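Local structure of PlaB phospholipase (6ZTI) at residues B[65-69]-B[70-74]; B[275-279]-B[280-284]; B[461-464]-B[465-469]. The protein probably hydrolyses phospholipids as an alpha/beta hydrolase of Legionella pneumophila, binds NAD(H), and has its activity controlled by the tetramerization this nucleotide mediates. One frame throughout, in Å; residues are numbered along the deposited sequence.

Contact 1 of 3, residues B[65-69]-B[70-74]; sequences DTVTV and DDIAR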
ATOM      1  N   ASP B  65      20.466  -3.893  -5.454  1.00 23.72           N
ATOM      2  CA  ASP B  65      19.355  -3.742  -4.522  1.00 26.62           C
ATOM      3  C   ASP B  65      19.324  -4.802  -3.423  1.00 28.83           C
ATOM      4  O   ASP B  65      18.614  -4.606  -2.431  1.00 34.87           O
ATOM      5  CB  ASP B  65      18.027  -3.767  -5.278  1.00 26.49           C
ATOM      6  CG  ASP B  65      17.725  -2.455  -5.977  1.00 31.44           C
ATOM      7  OD1 ASP B  65      18.222  -1.398  -5.527  1.00 29.55           O
ATOM      8  OD2 ASP B  65      16.981  -2.481  -6.978  1.00 32.19           O
ATOM      9  N   THR B  66      20.066  -5.900  -3.552  1.00 23.58           N
ATOM     10  CA  THR B  66      20.058  -6.936  -2.524  1.00 30.34           C
ATOM     11  C   THR B  66      21.163  -6.767  -1.486  1.00 23.00           C
ATOM     12  O   THR B  66      21.081  -7.377  -0.415  1.00 28.74           O
ATOM     13  CB  THR B  66      20.179  -8.322  -3.165  1.00 29.69           C
ATOM     14  OG1 THR B  66      21.484  -8.487  -3.729  1.00 30.95           O
ATOM     15  CG2 THR B  66      19.144  -8.491  -4.263  1.00 32.54           C
ATOM     16  N   VAL B  67      22.160  -5.932  -1.755  1.00 14.75           N
ATOM     17  CA  VAL B  67      23.325  -5.797  -0.885  1.00 13.68           C
ATOM     18  C   VAL B  67      23.006  -4.818   0.234  1.00 24.94           C
ATOM     19  O   VAL B  67      22.449  -3.740  -0.006  1.00 23.93           O
ATOM     20  CB  VAL B  67      24.553  -5.348  -1.696  1.00 22.89           C
ATOM     21  CG1 VAL B  67      25.742  -5.078  -0.784  1.00 19.20           C
ATOM     22  CG2 VAL B  67      24.890  -6.405  -2.747  1.00 24.82           C
ATOM     23  N   THR B  68      23.345  -5.202   1.463  1.00 24.82           N
ATOM     24  CA  THR B  68      23.101  -4.395   2.646  1.00 20.12           C
ATOM     25  C   THR B  68      24.412  -3.840   3.204  1.00 17.01           C
ATOM     26  O   THR B  68      25.511  -4.299   2.869  1.00 18.16           O
ATOM     27  CB  THR B  68      22.389  -5.216   3.732  1.00 19.16           C
ATOM     28  OG1 THR B  68      23.306  -6.167   4.287  1.00 21.68           O
ATOM     29  CG2 THR B  68      21.165  -5.957   3.162  1.00 23.42           C
ATOM     30  N   VAL B  69      24.278  -2.840   4.083  1.00 16.52           N
ATOM     31  CA  VAL B  69      25.445  -2.291   4.771  1.00 15.43           C
ATOM     32  C   VAL B  69      26.126  -3.382   5.588  1.00 13.18           C
ATOM     33  O   VAL B  69      27.358  -3.464   5.643  1.00 15.89           O
ATOM     34  CB  VAL B  69      25.029  -1.084   5.635  1.00 11.19           C
ATOM     35  CG1 VAL B  69      26.177  -0.589   6.507  1.00 11.25           C
ATOM     36  CG2 VAL B  69      24.543   0.043   4.748  1.00 17.13           C
ATOM     37  N   ASP B  70      25.334  -4.253   6.214  1.00 14.81           N
ATOM     38  CA  ASP B  70      25.883  -5.421   6.892  1.00 13.68           C
ATOM     39  C   ASP B  70      26.722  -6.278   5.944  1.00 16.41           C
ATOM     40  O   ASP B  70      27.838  -6.688   6.289  1.00 13.45           O
ATOM     41  CB  ASP B  70      24.740  -6.245   7.472  1.00 20.83           C
ATOM     42  CG  ASP B  70      25.217  -7.541   8.098  1.00 21.62           C
ATOM     43  OD1 ASP B  70      25.920  -7.470   9.130  1.00 20.20           O
ATOM     44  OD2 ASP B  70      24.874  -8.619   7.565  1.00 25.26           O
ATOM     45  N   ASP B  71      26.175  -6.594   4.763  1.00 11.39           N
ATOM     46  CA  ASP B  71      26.902  -7.341   3.738  1.00 16.38           C
ATOM     47  C   ASP B  71      28.234  -6.682   3.392  1.00 13.69           C
ATOM     48  O   ASP B  71      29.266  -7.354   3.281  1.00 13.25           O
ATOM     49  CB  ASP B  71      26.071  -7.447   2.451  1.00 21.07           C
ATOM     50  CG  ASP B  71      24.789  -8.267   2.596  1.00 28.97           C
ATOM     51  OD1 ASP B  71      24.592  -9.005   3.592  1.00 22.76           O
ATOM     52  OD2 ASP B  71      23.965  -8.156   1.655  1.00 19.30           O
ATOM     53  N   ILE B  72      28.218  -5.361   3.180  1.00 12.43           N
ATOM     54  CA  ILE B  72      29.416  -4.681   2.709  1.00  9.96           C
ATOM     55  C   ILE B  72      30.482  -4.664   3.796  1.00  9.60           C
ATOM     56  O   ILE B  72      31.673  -4.799   3.510  1.00  9.65           O
ATOM     57  CB  ILE B  72      29.074  -3.256   2.240  1.00  9.46           C
ATOM     58  CG1 ILE B  72      28.151  -3.305   1.018  1.00 15.57           C
ATOM     59  CG2 ILE B  72      30.334  -2.476   1.908  1.00 13.08           C
ATOM     60  CD1 ILE B  72      27.433  -1.993   0.749  1.00 17.79           C
ATOM     61  N   ALA B  73      30.080  -4.456   5.050  1.00  9.86           N
ATOM     62  CA  ALA B  73      31.050  -4.473   6.144  1.00 11.99           C
ATOM     63  C   ALA B  73      31.646  -5.867   6.318  1.00 12.20           C
ATOM     64  O   ALA B  73      32.854  -6.012   6.538  1.00 13.42           O
ATOM     65  CB  ALA B  73      30.388  -3.994   7.433  1.00 14.42           C
ATOM     66  N   ARG B  74      30.819  -6.909   6.185  1.00 10.48           N
ATOM     67  CA  ARG B  74      31.345  -8.270   6.194  1.00 11.68           C
ATOM     68  C   ARG B  74      32.326  -8.494   5.047  1.00 11.55           C
ATOM     69  O   ARG B  74      33.337  -9.188   5.208  1.00 12.03           O
ATOM     70  CB  ARG B  74      30.197  -9.274   6.085  1.00 22.93           C
ATOM     71  CG  ARG B  74      29.593  -9.755   7.389  1.00 34.74           C
ATOM     72  CD  ARG B  74      28.462 -10.765   7.101  1.00 36.04           C
ATOM     73  NE  ARG B  74      28.952 -12.095   6.720  1.00 34.65           N
ATOM     74  CZ  ARG B  74      28.224 -13.026   6.107  1.00 37.03           C
ATOM     75  NH1 ARG B  74      26.962 -12.779   5.771  1.00 36.80           N
ATOM     76  NH2 ARG B  74      28.758 -14.209   5.819  1.00 30.98           N
TER
HETATM   77  O   HOH W   1      22.751  -8.532   5.741  1.00 19.42           O
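D71 reaches back over the first turn of helix 69-89 to T68, and its side chain is worth following outward. D71 CB lies 3.2 Å from T68 O. D71 CG is held beside the backbone N, anti to the carbonyl carbon (chi1 -65°), which turns the carboxylate toward the residue that opens the helix; there D71 CG comes to 3.1 Å from T68 OG1. At the tip, D71 OD2 accepts from T68 N at 3.0 Å, the donor arriving well above the carboxylate plane, and it also forms a salt bridge with R461 of the second subunit. D71 OD1 accepts from a water 2.9 Å away. That same water takes the hydroxyl proton of T68 OG1 and donates to D70 OD2, while D70 OD1 is in a salt bridge with R351 of the second subunit. T68 OG1 in turn accepts from D71 N over 2.9 Å, nearly straight at 167°. Below this polar exchange, V67 CG1 presses on I72 CG1 at a tight 3.5 Å, the two side chains crossing at about a right angle. Reciprocal bonding of T68 with D71 makes a capping box, and V67 against I72 adds the hydrophobic staple that often accompanies it at a helix N-terminus.

Contact 2 of 3, residues B[275-279]-B[280-284]; sequences RSITM and ANAAT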
ATOM      1  N   ARG B 275      37.000  14.537  -4.678  1.00 11.08           N
ATOM      2  CA  ARG B 275      37.054  14.414  -6.132  1.00 13.28           C
ATOM      3  C   ARG B 275      37.883  15.521  -6.780  1.00 19.02           C
ATOM      4  O   ARG B 275      38.495  15.296  -7.831  1.00 16.76           O
ATOM      5  CB  ARG B 275      35.637  14.428  -6.710  1.00 14.03           C
ATOM      6  CG  ARG B 275      35.584  14.180  -8.217  1.00 14.52           C
ATOM      7  CD  ARG B 275      35.931  12.736  -8.564  1.00 19.95           C
ATOM      8  NE  ARG B 275      35.782  12.442  -9.987  1.00 22.48           N
ATOM      9  CZ  ARG B 275      36.739  12.613 -10.892  1.00 33.39           C
ATOM     10  NH1 ARG B 275      37.925  13.092 -10.533  1.00 36.05           N
ATOM     11  NH2 ARG B 275      36.504  12.306 -12.162  1.00 41.87           N
ATOM     12  N   SER B 276      37.914  16.714  -6.184  1.00 13.61           N
ATOM     13  CA  SER B 276      38.577  17.861  -6.793  1.00 14.28           C
ATOM     14  C   SER B 276      40.090  17.892  -6.567  1.00 19.90           C
ATOM     15  O   SER B 276      40.761  18.778  -7.116  1.00 17.09           O
ATOM     16  CB  SER B 276      37.950  19.156  -6.267  1.00 14.46           C
ATOM     17  OG  SER B 276      38.289  19.401  -4.914  1.00 13.44           O
ATOM     18  N   ILE B 277      40.645  16.937  -5.824  1.00 14.27           N
ATOM     19  CA  ILE B 277      42.070  16.926  -5.504  1.00 13.59           C
ATOM     20  C   ILE B 277      42.862  16.482  -6.726  1.00 14.76           C
ATOM     21  O   ILE B 277      42.615  15.407  -7.283  1.00 14.80           O
ATOM     22  CB  ILE B 277      42.349  15.998  -4.312  1.00 12.57           C
ATOM     23  CG1 ILE B 277      41.604  16.482  -3.072  1.00 11.22           C
ATOM     24  CG2 ILE B 277      43.835  15.912  -4.030  1.00 17.97           C
ATOM     25  CD1 ILE B 277      41.772  15.580  -1.876  1.00 13.91           C
ATOM     26  N   THR B 278      43.845  17.288  -7.121  1.00 17.23           N
ATOM     27  CA  THR B 278      44.771  16.924  -8.184  1.00 18.82           C
ATOM     28  C   THR B 278      46.198  17.035  -7.665  1.00 20.61           C
ATOM     29  O   THR B 278      46.459  17.687  -6.649  1.00 19.41           O
ATOM     30  CB  THR B 278      44.610  17.816  -9.428  1.00 22.95           C
ATOM     31  OG1 THR B 278      45.082  19.138  -9.139  1.00 16.86           O
ATOM     32  CG2 THR B 278      43.157  17.874  -9.857  1.00 19.68           C
ATOM     33  N   MET B 279      47.128  16.396  -8.384  1.00 23.22           N
ATOM     34  CA  MET B 279      48.536  16.533  -8.030  1.00 33.00           C
ATOM     35  C   MET B 279      48.952  17.995  -8.024  1.00 29.09           C
ATOM     36  O   MET B 279      49.818  18.395  -7.235  1.00 22.05           O
ATOM     37  CB  MET B 279      49.417  15.747  -9.006  1.00 25.57           C
ATOM     38  CG  MET B 279      49.354  14.229  -8.852  1.00 35.38           C
ATOM     39  SD  MET B 279      49.850  13.673  -7.214  1.00 49.39           S
ATOM     40  CE  MET B 279      51.541  14.264  -7.128  1.00 38.56           C
ATOM     41  N   ALA B 280      48.331  18.812  -8.878  1.00 21.98           N
ATOM     42  CA  ALA B 280      48.780  20.188  -9.041  1.00 26.09           C
ATOM     43  C   ALA B 280      48.236  21.099  -7.951  1.00 30.73           C
ATOM     44  O   ALA B 280      48.912  22.055  -7.551  1.00 30.24           O
ATOM     45  CB  ALA B 280      48.374  20.704 -10.421  1.00 27.71           C
ATOM     46  N   ASN B 281      47.039  20.819  -7.444  1.00 21.63           N
ATOM     47  CA  ASN B 281      46.444  21.663  -6.425  1.00 24.93           C
ATOM     48  C   ASN B 281      46.535  21.068  -5.025  1.00 17.63           C
ATOM     49  O   ASN B 281      46.204  21.761  -4.065  1.00 17.96           O
ATOM     50  CB  ASN B 281      44.977  21.972  -6.780  1.00 19.87           C
ATOM     51  CG  ASN B 281      44.027  20.789  -6.544  1.00 21.54           C
ATOM     52  OD1 ASN B 281      44.308  19.874  -5.764  1.00 17.80           O
ATOM     53  ND2 ASN B 281      42.875  20.830  -7.207  1.00 19.36           N
ATOM     54  N   ALA B 282      47.015  19.829  -4.880  1.00 23.44           N
ATOM     55  CA  ALA B 282      46.932  19.160  -3.583  1.00 26.12           C
ATOM     56  C   ALA B 282      47.644  19.950  -2.492  1.00 26.17           C
ATOM     57  O   ALA B 282      47.128  20.083  -1.376  1.00 17.68           O
ATOM     58  CB  ALA B 282      47.512  17.749  -3.678  1.00 27.17           C
ATOM     59  N   ALA B 283      48.837  20.473  -2.783  1.00 21.78           N
ATOM     60  CA  ALA B 283      49.597  21.171  -1.754  1.00 30.27           C
ATOM     61  C   ALA B 283      48.806  22.311  -1.131  1.00 26.99           C
ATOM     62  O   ALA B 283      49.095  22.703   0.005  1.00 33.66           O
ATOM     63  CB  ALA B 283      50.908  21.700  -2.340  1.00 34.49           C
ATOM     64  N   THR B 284      47.808  22.837  -1.840  1.00 27.07           N
ATOM     65  CA  THR B 284      47.001  23.952  -1.371  1.00 24.79           C
ATOM     66  C   THR B 284      45.556  23.557  -1.124  1.00 24.88           C
ATOM     67  O   THR B 284      44.711  24.425  -0.902  1.00 16.76           O
ATOM     68  CB  THR B 284      47.045  25.093  -2.385  1.00 28.16           C
ATOM     69  OG1 THR B 284      46.767  24.574  -3.691  1.00 34.89           O
ATOM     70  CG2 THR B 284      48.412  25.752  -2.379  1.00 33.60           C
TER
HETATM   71  O   HOH W   2      50.446  20.321  -5.255  1.00 21.74           O
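From T278 to N281 the backbone passes from an extended residue into helix-like angles, so that T278 O is approached by N281 N and A282 N, both in weak hydrogen bonds. This is an ST motif, in the segment between strand 257-261 and helix 286-296 of the alpha/beta-hydrolase domain: T278 OG1 accepts from N281 N at 3.1 Å and, weakly, from A280 N. N281 answers with its side chain. With CG set between its own backbone N and carbonyl carbon (chi1 75°), the amide swings across the threonine at about a right angle. N281 OD1 accepts from T278 N at 3.0 Å, the donor standing above the carbonyl plane instead of on a lone pair. N281 ND2 donates to S276 O, almost straight at 171° and within the amide plane. Bonds from both ends of the amide thus fix its rotation. I277 CG2 meets A282 CB at 4.1 Å on the side facing helix 35-44, where I277 lies on L35 and A282 on W38; M279 also packs on W38, and its backbone N donates to E34 OE1. Further on, T284 OG1 and T284 N both donate to N281 O from one face of its carbonyl plane, each at 2.9 Å.

Contact 3 of 3, residues B[461-464]-B[465-469]; sequences RRVD and RTVFR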
ATOM      1  N   ARG B 461       2.071   3.306  28.497  1.00 10.64           N
ATOM      2  CA  ARG B 461       0.820   2.829  27.922  1.00 10.21           C
ATOM      3  C   ARG B 461      -0.167   2.627  29.066  1.00 14.10           C
ATOM      4  O   ARG B 461       0.053   1.798  29.956  1.00 12.07           O
ATOM      5  CB  ARG B 461       1.056   1.554  27.128  1.00 13.14           C
ATOM      6  CG  ARG B 461      -0.173   1.058  26.374  1.00 15.74           C
ATOM      7  CD  ARG B 461       0.176  -0.137  25.524  1.00 22.59           C
ATOM      8  NE  ARG B 461      -0.992  -0.738  24.888  1.00 21.14           N
ATOM      9  CZ  ARG B 461      -1.535  -0.305  23.753  1.00 24.91           C
ATOM     10  NH1 ARG B 461      -1.044   0.751  23.120  1.00 26.64           N
ATOM     11  NH2 ARG B 461      -2.585  -0.930  23.247  1.00 17.07           N
ATOM     12  N   ARG B 462      -1.224   3.426  29.083  1.00 12.63           N
ATOM     13  CA  ARG B 462      -2.231   3.352  30.129  1.00 10.64           C
ATOM     14  C   ARG B 462      -3.361   2.456  29.645  1.00 12.50           C
ATOM     15  O   ARG B 462      -3.860   2.637  28.534  1.00 16.01           O
ATOM     16  CB  ARG B 462      -2.751   4.748  30.458  1.00 13.96           C
ATOM     17  CG  ARG B 462      -1.645   5.744  30.828  1.00 13.38           C
ATOM     18  CD  ARG B 462      -2.204   7.132  31.050  1.00 24.68           C
ATOM     19  NE  ARG B 462      -3.148   7.179  32.165  1.00 36.77           N
ATOM     20  CZ  ARG B 462      -2.813   7.437  33.426  1.00 42.00           C
ATOM     21  NH1 ARG B 462      -1.545   7.671  33.754  1.00 31.18           N
ATOM     22  NH2 ARG B 462      -3.747   7.459  34.363  1.00 41.29           N
ATOM     23  N   VAL B 463      -3.763   1.499  30.475  1.00 14.98           N
ATOM     24  CA  VAL B 463      -4.830   0.559  30.137  1.00 12.13           C
ATOM     25  C   VAL B 463      -5.900   0.672  31.212  1.00 14.20           C
ATOM     26  O   VAL B 463      -5.625   0.459  32.401  1.00 15.95           O
ATOM     27  CB  VAL B 463      -4.313  -0.882  30.023  1.00 16.79           C
ATOM     28  CG1 VAL B 463      -5.442  -1.837  29.640  1.00 16.06           C
ATOM     29  CG2 VAL B 463      -3.180  -0.959  29.010  1.00 18.10           C
ATOM     30  N   ASP B 464      -7.109   1.030  30.797  1.00 12.15           N
ATOM     31  CA  ASP B 464      -8.214   1.171  31.729  1.00 16.37           C
ATOM     32  C   ASP B 464      -8.642  -0.184  32.284  1.00 14.46           C
ATOM     33  O   ASP B 464      -8.623  -1.209  31.592  1.00 15.32           O
ATOM     34  CB  ASP B 464      -9.392   1.847  31.040  1.00 21.74           C
ATOM     35  CG  ASP B 464     -10.407   2.376  32.022  1.00 21.09           C
ATOM     36  OD1 ASP B 464     -11.192   1.570  32.577  1.00 19.07           O
ATOM     37  OD2 ASP B 464     -10.407   3.603  32.244  1.00 19.21           O
ATOM     38  N   ARG B 465      -9.057  -0.178  33.551  1.00 13.29           N
ATOM     39  CA  ARG B 465      -9.416  -1.430  34.204  1.00 15.48           C
ATOM     40  C   ARG B 465     -10.592  -2.126  33.530  1.00 17.18           C
ATOM     41  O   ARG B 465     -10.781  -3.325  33.738  1.00 14.37           O
ATOM     42  CB  ARG B 465      -9.723  -1.188  35.684  1.00 18.71           C
ATOM     43  CG  ARG B 465      -8.491  -0.761  36.446  1.00 21.68           C
ATOM     44  CD  ARG B 465      -8.670  -0.735  37.941  1.00 29.79           C
ATOM     45  NE  ARG B 465      -7.481  -0.171  38.582  1.00 36.16           N
ATOM     46  CZ  ARG B 465      -7.093  -0.445  39.821  1.00 33.74           C
ATOM     47  NH1 ARG B 465      -7.789  -1.292  40.572  1.00 28.32           N
ATOM     48  NH2 ARG B 465      -5.999   0.126  40.305  1.00 48.95           N
ATOM     49  N   THR B 466     -11.366  -1.420  32.705  1.00 14.25           N
ATOM     50  CA  THR B 466     -12.497  -2.063  32.047  1.00 16.00           C
ATOM     51  C   THR B 466     -12.059  -3.148  31.073  1.00 14.95           C
ATOM     52  O   THR B 466     -12.839  -4.069  30.802  1.00 14.39           O
ATOM     53  CB  THR B 466     -13.345  -1.018  31.328  1.00 21.47           C
ATOM     54  OG1 THR B 466     -13.975  -0.177  32.298  1.00 16.02           O
ATOM     55  CG2 THR B 466     -14.417  -1.680  30.474  1.00 23.02           C
ATOM     56  N   VAL B 467     -10.829  -3.075  30.555  1.00 17.02           N
ATOM     57  CA  VAL B 467     -10.376  -4.077  29.593  1.00 16.13           C
ATOM     58  C   VAL B 467     -10.588  -5.491  30.121  1.00 12.86           C
ATOM     59  O   VAL B 467     -10.809  -6.423  29.338  1.00 13.64           O
ATOM     60  CB  VAL B 467      -8.904  -3.805  29.215  1.00 12.14           C
ATOM     61  CG1 VAL B 467      -8.317  -4.952  28.412  1.00 11.82           C
ATOM     62  CG2 VAL B 467      -8.810  -2.497  28.422  1.00 13.25           C
ATOM     63  N   PHE B 468     -10.541  -5.680  31.439  1.00 13.01           N
ATOM     64  CA  PHE B 468     -10.826  -6.986  32.026  1.00 13.16           C
ATOM     65  C   PHE B 468     -11.344  -6.798  33.443  1.00 13.62           C
ATOM     66  O   PHE B 468     -10.663  -6.199  34.283  1.00 14.14           O
ATOM     67  CB  PHE B 468      -9.579  -7.885  32.029  1.00 12.69           C
ATOM     68  CG  PHE B 468      -9.888  -9.357  32.002  1.00 12.81           C
ATOM     69  CD1 PHE B 468     -10.782  -9.915  32.903  1.00 14.55           C
ATOM     70  CD2 PHE B 468      -9.274 -10.184  31.077  1.00 12.52           C
ATOM     71  CE1 PHE B 468     -11.067 -11.281  32.883  1.00 16.39           C
ATOM     72  CE2 PHE B 468      -9.550 -11.546  31.035  1.00 12.90           C
ATOM     73  CZ  PHE B 468     -10.452 -12.101  31.944  1.00 18.52           C
ATOM     74  N   ARG B 469     -12.534  -7.325  33.707  1.00 14.14           N
ATOM     75  CA  ARG B 469     -13.107  -7.369  35.043  1.00 14.66           C
ATOM     76  C   ARG B 469     -13.586  -8.791  35.319  1.00 14.83           C
ATOM     77  O   ARG B 469     -13.862  -9.558  34.395  1.00 14.72           O
ATOM     78  CB  ARG B 469     -14.281  -6.377  35.191  1.00 15.32           C
ATOM     79  CG  ARG B 469     -13.933  -4.910  34.918  1.00 19.89           C
ATOM     80  CD  ARG B 469     -13.335  -4.222  36.144  1.00 21.65           C
ATOM     81  NE  ARG B 469     -11.904  -4.490  36.281  1.00 14.74           N
ATOM     82  CZ  ARG B 469     -11.187  -4.219  37.371  1.00 22.14           C
ATOM     83  NH1 ARG B 469     -11.765  -3.681  38.432  1.00 21.15           N
ATOM     84  NH2 ARG B 469      -9.883  -4.489  37.405  1.00 17.91           N
TER
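D464 OD1 is gripped by two backbone N-H groups: T466 N, two residues on, donates to D464 OD1 at 3.0 Å, on the lone pair turned away from OD2, and T484 N of the C-terminal segment donates as well. OD2 is held in turn by G485 N and S424 OG, so this buried carboxylate is enclosed by donors that may offset its charge. D464 CG lies anti to the backbone N (chi1 -164°), which carries OD1 forward over the turn. Beneath it D464 O accepts from V467 N at 3.1 Å, the donor well above the carbonyl plane. An Asx turn is therefore laid over a beta turn of 3-10 character, joining strand 452-463 to strand 468-471. The apolar side of the bend is closed by V463 CG1 against V467 CG2, 3.6 Å apart, with the side chains crossing at about a right angle. Past the turn, R465 CB sits 3.7 Å above the centre of the R469 guanidinium plane. R469 NE donates to F468 O at 2.9 Å, close to that plane. R465 NH1 and R469 NH2 form salt bridges with D82 of the second subunit; F468 and R469 pair antiparallel with a strand of that chain, where the F468 ring meets F76 and Y60.

In the fold
Contacts 1 and 3 are buried and contact 2 only partly so. Contact 1 opens a helix of the hydrolase domain; contact 3 turns between two strands, its centre about 40 Å from the chain's centre. Within one chain their nearest atoms are about 31 Å apart, but across the subunit interface they come together through the salt bridge of D71 with R461 of the other copy. Both carry salt bridges to the second subunit; contact 3 adds aromatic packing and an antiparallel strand pairing. Contact 2 touches no other subunit and, between its two segments, relies on neutral hydroxyl, amide and backbone groups. Polar side chains accept from nearby backbone N-H groups in all three: threonine paired with aspartate in contact 1 and with asparagine in contact 2, aspartate alone in contact 3.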